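Local coordinates for botulinum neurotoxin type C1 (Clostridium botulinum, PDB 3R4U), which probably binds nerve-cell receptors through its heavy-chain receptor-binding region, helping a zinc-endopeptidase neurotoxin reach its target cells, at residues 158-163 / 170-175. Residues are numbered along the deposited sequence; the frame is centred on the assembly and turned at random.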
loop_
_atom_site.group_PDB
_atom_site.type_symbol
_atom_site.label_atom_id
_atom_site.label_comp_id
_atom_site.label_asym_id
_atom_site.label_seq_id
_atom_site.Cartn_x
_atom_site.Cartn_y
_atom_site.Cartn_z
ATOM N N GLY A 158 -12.779 4.326 28.630
ATOM C CA GLY A 158 -13.536 4.186 27.401
ATOM C C GLY A 158 -13.164 2.987 26.563
ATOM O O GLY A 158 -13.194 1.846 27.026
ATOM N N ASN A 159 -12.807 3.252 25.312
ATOM C CA ASN A 159 -12.485 2.183 24.389
ATOM C C ASN A 159 -11.038 2.126 23.937
ATOM O O ASN A 159 -10.284 3.101 24.039
ATOM C CB ASN A 159 -13.399 2.274 23.171
ATOM C CG ASN A 159 -14.855 2.106 23.539
ATOM O OD1 ASN A 159 -15.275 1.030 23.969
ATOM N ND2 ASN A 159 -15.629 3.170 23.390
ATOM N N MET A 160 -10.677 0.947 23.443
ATOM C CA MET A 160 -9.415 0.686 22.787
ATOM C C MET A 160 -9.808 0.522 21.323
ATOM O O MET A 160 -10.733 -0.226 21.005
ATOM C CB MET A 160 -8.831 -0.610 23.334
ATOM C CG MET A 160 -7.419 -0.946 22.889
ATOM S SD MET A 160 -6.958 -2.624 23.426
ATOM C CE MET A 160 -7.761 -2.694 25.017
ATOM N N LYS A 161 -9.140 1.249 20.431
ATOM C CA LYS A 161 -9.516 1.244 19.024
ATOM C C LYS A 161 -8.298 1.095 18.131
ATOM O O LYS A 161 -7.193 1.541 18.476
ATOM C CB LYS A 161 -10.246 2.536 18.648
ATOM C CG LYS A 161 -11.443 2.870 19.508
ATOM C CD LYS A 161 -12.152 4.116 18.993
ATOM C CE LYS A 161 -13.152 4.645 20.010
ATOM N NZ LYS A 161 -13.920 5.858 19.534
ATOM N N ILE A 162 -8.498 0.475 16.973
ATOM C CA ILE A 162 -7.442 0.412 15.987
ATOM C C ILE A 162 -7.969 0.850 14.626
ATOM O O ILE A 162 -9.064 0.453 14.218
ATOM C CB ILE A 162 -6.753 -0.979 15.947
ATOM C CG1 ILE A 162 -5.600 -0.962 14.949
ATOM C CG2 ILE A 162 -7.743 -2.087 15.587
ATOM C CD1 ILE A 162 -4.635 -2.112 15.144
ATOM N N TYR A 163 -7.188 1.697 13.954
ATOM C CA TYR A 163 -7.515 2.222 12.636
ATOM C C TYR A 163 -6.453 1.793 11.642
ATOM O O TYR A 163 -5.279 1.664 11.991
ATOM C CB TYR A 163 -7.536 3.756 12.639
ATOM C CG TYR A 163 -8.517 4.398 13.601
ATOM C CD1 TYR A 163 -9.649 5.055 13.130
ATOM C CD2 TYR A 163 -8.289 4.379 14.978
ATOM C CE1 TYR A 163 -10.542 5.672 14.002
ATOM C CE2 TYR A 163 -9.184 4.981 15.865
ATOM C CZ TYR A 163 -10.305 5.629 15.368
ATOM O OH TYR A 163 -11.176 6.237 16.240
ATOM N N ASP A 170 -11.564 -1.924 14.496
ATOM C CA ASP A 170 -11.901 -2.720 15.667
ATOM C C ASP A 170 -11.981 -1.806 16.890
ATOM O O ASP A 170 -11.240 -0.831 17.017
ATOM C CB ASP A 170 -10.881 -3.845 15.875
ATOM C CG ASP A 170 -11.375 -4.930 16.847
ATOM O OD1 ASP A 170 -12.533 -4.843 17.310
ATOM O OD2 ASP A 170 -10.598 -5.867 17.148
ATOM N N THR A 171 -12.918 -2.101 17.772
ATOM C CA THR A 171 -13.131 -1.292 18.956
ATOM C C THR A 171 -13.692 -2.203 20.022
ATOM O O THR A 171 -14.559 -3.031 19.735
ATOM C CB THR A 171 -14.113 -0.134 18.685
ATOM O OG1 THR A 171 -14.360 0.573 19.899
ATOM C CG2 THR A 171 -15.435 -0.643 18.110
ATOM N N ILE A 172 -13.165 -2.080 21.236
ATOM C CA ILE A 172 -13.682 -2.809 22.389
ATOM C C ILE A 172 -13.554 -1.979 23.657
ATOM O O ILE A 172 -12.624 -1.175 23.792
ATOM C CB ILE A 172 -12.961 -4.151 22.569
ATOM C CG1 ILE A 172 -11.465 -3.933 22.696
ATOM C CG2 ILE A 172 -13.213 -5.057 21.377
ATOM C CD1 ILE A 172 -10.997 -3.707 24.103
ATOM N N LYS A 173 -14.492 -2.160 24.581
ATOM C CA LYS A 173 -14.457 -1.441 25.844
ATOM C C LYS A 173 -13.244 -1.915 26.631
ATOM O O LYS A 173 -12.969 -3.106 26.689
ATOM C CB LYS A 173 -15.739 -1.691 26.641
ATOM C CG LYS A 173 -15.702 -1.180 28.076
ATOM C CD LYS A 173 -15.856 0.333 28.145
ATOM C CE LYS A 173 -15.486 0.914 29.513
ATOM N NZ LYS A 173 -14.002 1.089 29.741
ATOM N N VAL A 174 -12.501 -0.979 27.209
ATOM C CA VAL A 174 -11.344 -1.339 28.014
ATOM C C VAL A 174 -11.792 -1.906 29.366
ATOM O O VAL A 174 -12.553 -1.270 30.100
ATOM C CB VAL A 174 -10.403 -0.129 28.221
ATOM C CG1 VAL A 174 -9.213 -0.521 29.081
ATOM C CG2 VAL A 174 -9.933 0.441 26.868
ATOM N N LYS A 175 -11.340 -3.111 29.687
ATOM C CA LYS A 175 -11.683 -3.708 30.971
ATOM C C LYS A 175 -10.822 -3.068 32.052
ATOM O O LYS A 175 -9.883 -2.342 31.743
ATOM C CB LYS A 175 -11.482 -5.221 30.928
ATOM C CG LYS A 175 -10.030 -5.666 30.896
ATOM C CD LYS A 175 -9.937 -7.187 30.783
ATOM C CE LYS A 175 -8.493 -7.665 30.883
ATOM N NZ LYS A 175 -8.392 -9.152 30.867
HETATM O O HOH W 1 -16.154 -0.657 21.563
#
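Gly158 O takes two donors, one from Lys173, the last residue of the partner strand, and one from Val174, the residue after it. Val174 N reaches it at 2.9 Å in a nearly straight bond, in the carbonyl plane. Lys173 NZ also lies 2.9 Å from Gly158 O, in the same plane and on a lone pair. The lysine chain turns about CB-CG (chi2 76°) and again about CD-CE (chi4 80°), which brings the ammonium back to Gly158 O. There it also donates to Val174 O, so one ammonium group bonds to two backbone carbonyl oxygens. Further along, Met160 pairs with Ile172 in both directions: Met160 N gives to Ile172 O and Ile172 N to Met160 O. Ile162 N donates to Asp170 O, while the return bond from Asp170 N to Ile162 O is weak at 3.5 Å. Strands 159-164 and 167-173 thus form an antiparallel beta hairpin of the concanavalin-like receptor-binding domain. Strand 148-155 pairs with the other side of 159-164, and there a classic beta bulge sets Gly158 and Asn159 together opposite Asn155. On one face, a water joins Asn159 OD1, to which it donates, with Thr171 OG1, 2.7 Å from the water. OD1 also comes close to Lys173 N, but the angle is too poor for a bond. Beside Thr171, the Lys161 side chain runs the same way, its CG against OG1. The other face is mostly apolar. Met160 CE meets Ile172 CD1 at 3.5 Å, the two side chains lying side by side. Val174 CG2 packs on Met160 CB. Ile131 of strand 127-134 touches both Met160 and Ile172. Ile162 CG2 rests on Asp170 CB at 3.6 Å, while Asp170 OD2 accepts a weak bond from Asn132 N.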